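Local coordinates for protein cysteine protease (Xylella fastidiosa, PDB 3OIS) that probably cleaves peptide bonds as a papain-family cysteine protease and binds uridine-5'-diphosphate, at residues A55-K60 against D190-K195; F206-S209 against S213-G216. All coordinates share one frame; numbering follows the deposited sequence.

Contact 1 of 2, residues A55-K60 against D190-K195; sequences AALPPK and DIDHLK
Leu57 lays its isobutyl end against the first turn of helix 191-199, touching Asp192 and Lys195, one helical turn apart on the same side. The contact belongs to the antiparallel-sheet part of the papain fold: the loop leading into strand 60-62 runs beside helix 191-199 at the protein surface. Leu57 CD1 does most of the touching, lying 3.8 Å from Asp192 OD1 and 4.1 Å from both Lys195 CB and Lys195 CD. The other branch reaches the backbone, with Leu57 CD2 4.0 Å from Lys195 C. The leucine crosses both side chains at about a right angle, with CD1 against the CB-to-CD part of the lysine. With its first torsion at -60°, Leu57 has CG anti to the carbonyl carbon, and this carries both methyls toward the helix. No direct hydrogen bond joins the segments.

Beyond CG, Lys195 is extended, and its ammonium forms a salt bridge with Asp246. Tyr244 of strand 233-245 touches both Leu57 and Lys195, and its hydroxyl is hydrogen-bonded to Pro58 O, so this strand ties loop and helix together. At the helix start Asp190 is the N-cap: its OD1 accepts two weak bonds, from Asp192 N at 2.9 Å and from His193 N. A water supplies the polar link across the contact, donating to Pro58 O over 2.8 Å and accepting a weak bond from Lys195 NZ at 3.3 Å.

Contact 2 of 2, residues F206-S209 against S213-G216; sequences FGFS and SWVG
Phe208 and Trp214 meet through their aromatic rings where strand 204-211 of the papain-fold antiparallel sheet runs straight into the short helix 212-215. The two residues are six apart in sequence, and the indole reaches back toward the strand to make a buried apolar contact. Trp214 CZ3, on the six-membered ring, sits at the edge of the Phe208 ring and close to its plane, 3.7 Å from Phe208 CZ and equally near CE2. Trp214 CH2 is a little farther, 4.1 Å from Phe208 CZ. The ring planes are inclined at 36° and the centroids lie 6.0 Å apart, an oblique pairing with little overlap.

Each first torsion directs its ring to the meeting point. In Phe208, chi1 of 63° sets CG between the backbone N and the carbonyl carbon, and the ring stands off the strand toward the helix. Trp214 instead has CG opposite its own backbone N, chi1 -178°, which swings the indole back toward the strand. The two side chains cross at about a right angle.

Further aromatic groups surround the indole: Phe267 packs edge-to-face with it and the Trp257 ring also meets it, while its NE1 gives a weak hydrogen bond to Pro221 O. Phe208 in turn rests on Val239 and Met269, side chains of neighbouring strands. From the next residue of the helix, Val215 CG1 lies over one indole face, 3.7 Å above the plane and offset toward the rim.

Overall arrangement
Contacts 1 and 2 follow one another along the chain: 190-195 opens helix 191-199, which leads into strand 204-211 and so to 206-209. Their centres are about 23 Å apart, and although the nearest atoms come within about 7 Å, the two do not touch. Strand 233-245 spans both, with Tyr244 beside contact 1 and Val239 beside contact 2. Contact 1 is a surface contact about 21 Å from the chain centre; contact 2 is buried, at about 13 Å. Neither lies at the uridine-5'-diphosphate pocket, which includes Asp41, Lys131 and Tyr184; Tyr184 belongs to strand 183-186, shortly before contact 1's helix.

Contact 1 of 2, residues A55-K60 against D190-K195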
loop_
_atom_site.group_PDB
_atom_site.type_symbol
_atom_site.label_atom_id
_atom_site.label_comp_id
_atom_site.label_asym_id
_atom_site.label_seq_id
_atom_site.Cartn_x
_atom_site.Cartn_y
_atom_site.Cartn_z
ATOM N N ALA A 55 -9.358 24.983 4.090
ATOM C CA ALA A 55 -9.724 26.030 5.060
ATOM C C ALA A 55 -10.630 25.549 6.165
ATOM O O ALA A 55 -10.660 26.186 7.226
ATOM C CB ALA A 55 -10.387 27.241 4.351
ATOM N N ALA A 56 -11.360 24.458 5.909
ATOM C CA ALA A 56 -12.387 23.979 6.805
ATOM C C ALA A 56 -12.321 22.470 7.047
ATOM O O ALA A 56 -13.289 21.744 6.824
ATOM C CB ALA A 56 -13.794 24.374 6.277
ATOM N N LEU A 57 -11.168 22.012 7.533
ATOM C CA LEU A 57 -10.982 20.577 7.810
ATOM C C LEU A 57 -11.675 20.144 9.078
ATOM O O LEU A 57 -11.588 20.821 10.112
ATOM C CB LEU A 57 -9.465 20.241 7.926
ATOM C CG LEU A 57 -8.663 20.536 6.689
ATOM C CD1 LEU A 57 -7.138 20.582 6.937
ATOM C CD2 LEU A 57 -9.034 19.503 5.616
ATOM N N PRO A 58 -12.373 19.002 9.026
ATOM C CA PRO A 58 -12.994 18.485 10.234
ATOM C C PRO A 58 -11.948 17.965 11.204
ATOM O O PRO A 58 -10.771 17.701 10.803
ATOM C CB PRO A 58 -13.850 17.347 9.722
ATOM C CG PRO A 58 -13.086 16.837 8.568
ATOM C CD PRO A 58 -12.494 18.073 7.900
ATOM N N PRO A 59 -12.332 17.836 12.494
ATOM C CA PRO A 59 -11.367 17.318 13.440
ATOM C C PRO A 59 -11.047 15.831 13.274
ATOM O O PRO A 59 -10.030 15.398 13.819
ATOM C CB PRO A 59 -12.016 17.608 14.796
ATOM C CG PRO A 59 -13.478 17.584 14.496
ATOM C CD PRO A 59 -13.628 18.168 13.133
ATOM N N LYS A 60 -11.933 15.060 12.648
ATOM C CA LYS A 60 -11.799 13.604 12.606
ATOM C C LYS A 60 -12.448 13.072 11.315
ATOM O O LYS A 60 -13.577 13.495 10.885
ATOM C CB LYS A 60 -12.392 12.924 13.893
ATOM C CG LYS A 60 -12.450 11.336 13.784
ATOM C CD LYS A 60 -13.127 10.691 15.034
ATOM C CE LYS A 60 -13.032 9.149 14.944
ATOM N NZ LYS A 60 -11.656 8.671 15.408
ATOM N N ASP A 190 2.098 17.119 3.465
ATOM C CA ASP A 190 1.742 18.313 4.197
ATOM C C ASP A 190 0.522 17.816 4.907
ATOM O O ASP A 190 -0.354 17.322 4.248
ATOM C CB ASP A 190 1.412 19.440 3.175
ATOM C CG ASP A 190 0.785 20.629 3.810
ATOM O OD1 ASP A 190 -0.217 20.497 4.465
ATOM O OD2 ASP A 190 1.268 21.772 3.663
ATOM N N ILE A 191 0.456 17.974 6.232
ATOM C CA ILE A 191 -0.641 17.350 7.022
ATOM C C ILE A 191 -2.024 17.831 6.530
ATOM O O ILE A 191 -2.972 17.044 6.403
ATOM C CB ILE A 191 -0.437 17.577 8.511
ATOM C CG1 ILE A 191 0.647 16.647 9.012
ATOM C CG2 ILE A 191 -1.689 17.298 9.326
ATOM C CD1 ILE A 191 1.225 17.206 10.299
ATOM N N ASP A 192 -2.129 19.109 6.189
ATOM C CA ASP A 192 -3.448 19.621 5.781
ATOM C C ASP A 192 -3.865 19.074 4.407
ATOM O O ASP A 192 -5.061 18.928 4.098
ATOM C CB ASP A 192 -3.379 21.157 5.734
ATOM C CG ASP A 192 -3.360 21.796 7.112
ATOM O OD1 ASP A 192 -3.637 21.169 8.169
ATOM O OD2 ASP A 192 -3.141 23.013 7.101
ATOM N N HIS A 193 -2.900 18.766 3.567
ATOM C CA HIS A 193 -3.219 18.161 2.276
ATOM C C HIS A 193 -3.642 16.703 2.439
ATOM O O HIS A 193 -4.583 16.290 1.806
ATOM C CB HIS A 193 -2.066 18.243 1.324
ATOM C CG HIS A 193 -1.885 19.604 0.750
ATOM N ND1 HIS A 193 -1.866 19.838 -0.607
ATOM C CD2 HIS A 193 -1.754 20.814 1.352
ATOM C CE1 HIS A 193 -1.722 21.131 -0.822
ATOM N NE2 HIS A 193 -1.641 21.747 0.347
ATOM N N LEU A 194 -2.950 15.964 3.317
ATOM C CA LEU A 194 -3.362 14.593 3.638
ATOM C C LEU A 194 -4.747 14.617 4.287
ATOM O O LEU A 194 -5.569 13.749 4.007
ATOM C CB LEU A 194 -2.388 13.875 4.575
ATOM C CG LEU A 194 -0.920 13.912 4.067
ATOM C CD1 LEU A 194 0.073 13.205 5.123
ATOM C CD2 LEU A 194 -0.851 13.215 2.725
ATOM N N LYS A 195 -4.981 15.595 5.151
ATOM C CA LYS A 195 -6.312 15.618 5.799
ATOM C C LYS A 195 -7.380 15.966 4.750
ATOM O O LYS A 195 -8.479 15.389 4.768
ATOM C CB LYS A 195 -6.380 16.576 6.997
ATOM C CG LYS A 195 -5.547 16.255 8.259
ATOM C CD LYS A 195 -5.648 17.489 9.230
ATOM C CE LYS A 195 -5.093 17.112 10.571
ATOM N NZ LYS A 195 -5.182 18.297 11.502
HETATM O O HOH W 1 -8.435 19.075 11.385
#

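Contact 2 of 2, residues F206-S209 against S213-G216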
loop_
_atom_site.group_PDB
_atom_site.type_symbol
_atom_site.label_atom_id
_atom_site.label_comp_id
_atom_site.label_asym_id
_atom_site.label_seq_id
_atom_site.Cartn_x
_atom_site.Cartn_y
_atom_site.Cartn_z
ATOM N N PHE A 206 0.691 5.234 0.761
ATOM C CA PHE A 206 2.023 5.802 0.921
ATOM C C PHE A 206 2.965 4.803 1.479
ATOM O O PHE A 206 2.561 3.705 1.863
ATOM C CB PHE A 206 1.983 7.041 1.816
ATOM C CG PHE A 206 1.746 6.735 3.266
ATOM C CD1 PHE A 206 0.428 6.392 3.710
ATOM C CD2 PHE A 206 2.789 6.741 4.163
ATOM C CE1 PHE A 206 0.222 6.119 5.113
ATOM C CE2 PHE A 206 2.637 6.449 5.538
ATOM C CZ PHE A 206 1.332 6.170 6.040
ATOM N N GLY A 207 4.255 5.158 1.444
ATOM C CA GLY A 207 5.344 4.269 1.818
ATOM C C GLY A 207 5.990 4.815 3.079
ATOM O O GLY A 207 6.013 6.042 3.333
ATOM N N PHE A 208 6.528 3.982 3.938
ATOM C CA PHE A 208 7.248 4.533 5.042
ATOM C C PHE A 208 8.356 3.585 5.543
ATOM O O PHE A 208 8.317 2.344 5.298
ATOM C CB PHE A 208 6.283 4.910 6.204
ATOM C CG PHE A 208 5.526 3.756 6.833
ATOM C CD1 PHE A 208 4.358 3.199 6.229
ATOM C CD2 PHE A 208 5.940 3.251 8.079
ATOM C CE1 PHE A 208 3.616 2.187 6.916
ATOM C CE2 PHE A 208 5.195 2.251 8.759
ATOM C CZ PHE A 208 4.068 1.688 8.150
ATOM N N SER A 209 9.304 4.139 6.284
ATOM C CA SER A 209 10.319 3.268 6.909
ATOM C C SER A 209 9.791 2.718 8.190
ATOM O O SER A 209 9.242 3.488 9.011
ATOM C CB SER A 209 11.592 4.069 7.178
ATOM O OG SER A 209 12.178 4.395 5.913
ATOM N N SER A 213 11.281 -0.201 16.882
ATOM C CA SER A 213 10.471 0.308 18.031
ATOM C C SER A 213 8.969 -0.006 17.856
ATOM O O SER A 213 8.152 0.038 18.831
ATOM C CB SER A 213 10.683 1.781 18.203
ATOM O OG SER A 213 10.641 2.530 17.003
ATOM N N TRP A 214 8.560 -0.255 16.606
ATOM C CA TRP A 214 7.169 -0.733 16.354
ATOM C C TRP A 214 7.120 -2.289 16.201
ATOM O O TRP A 214 6.305 -2.964 16.853
ATOM C CB TRP A 214 6.626 -0.026 15.075
ATOM C CG TRP A 214 5.202 -0.388 14.736
ATOM C CD1 TRP A 214 4.166 -0.665 15.634
ATOM C CD2 TRP A 214 4.675 -0.560 13.434
ATOM N NE1 TRP A 214 3.002 -0.951 14.923
ATOM C CE2 TRP A 214 3.280 -0.867 13.565
ATOM C CE3 TRP A 214 5.206 -0.400 12.132
ATOM C CZ2 TRP A 214 2.462 -1.091 12.439
ATOM C CZ3 TRP A 214 4.423 -0.561 11.067
ATOM C CH2 TRP A 214 3.049 -0.940 11.173
ATOM N N VAL A 215 8.019 -2.873 15.372
ATOM C CA VAL A 215 7.877 -4.257 14.981
ATOM C C VAL A 215 8.732 -5.210 15.755
ATOM O O VAL A 215 8.628 -6.404 15.548
ATOM C CB VAL A 215 8.180 -4.497 13.447
ATOM C CG1 VAL A 215 7.213 -3.714 12.596
ATOM C CG2 VAL A 215 9.612 -4.097 13.080
ATOM N N GLY A 216 9.591 -4.681 16.610
ATOM C CA GLY A 216 10.574 -5.555 17.318
ATOM C C GLY A 216 9.860 -6.521 18.281
ATOM O O GLY A 216 8.891 -6.136 18.999
#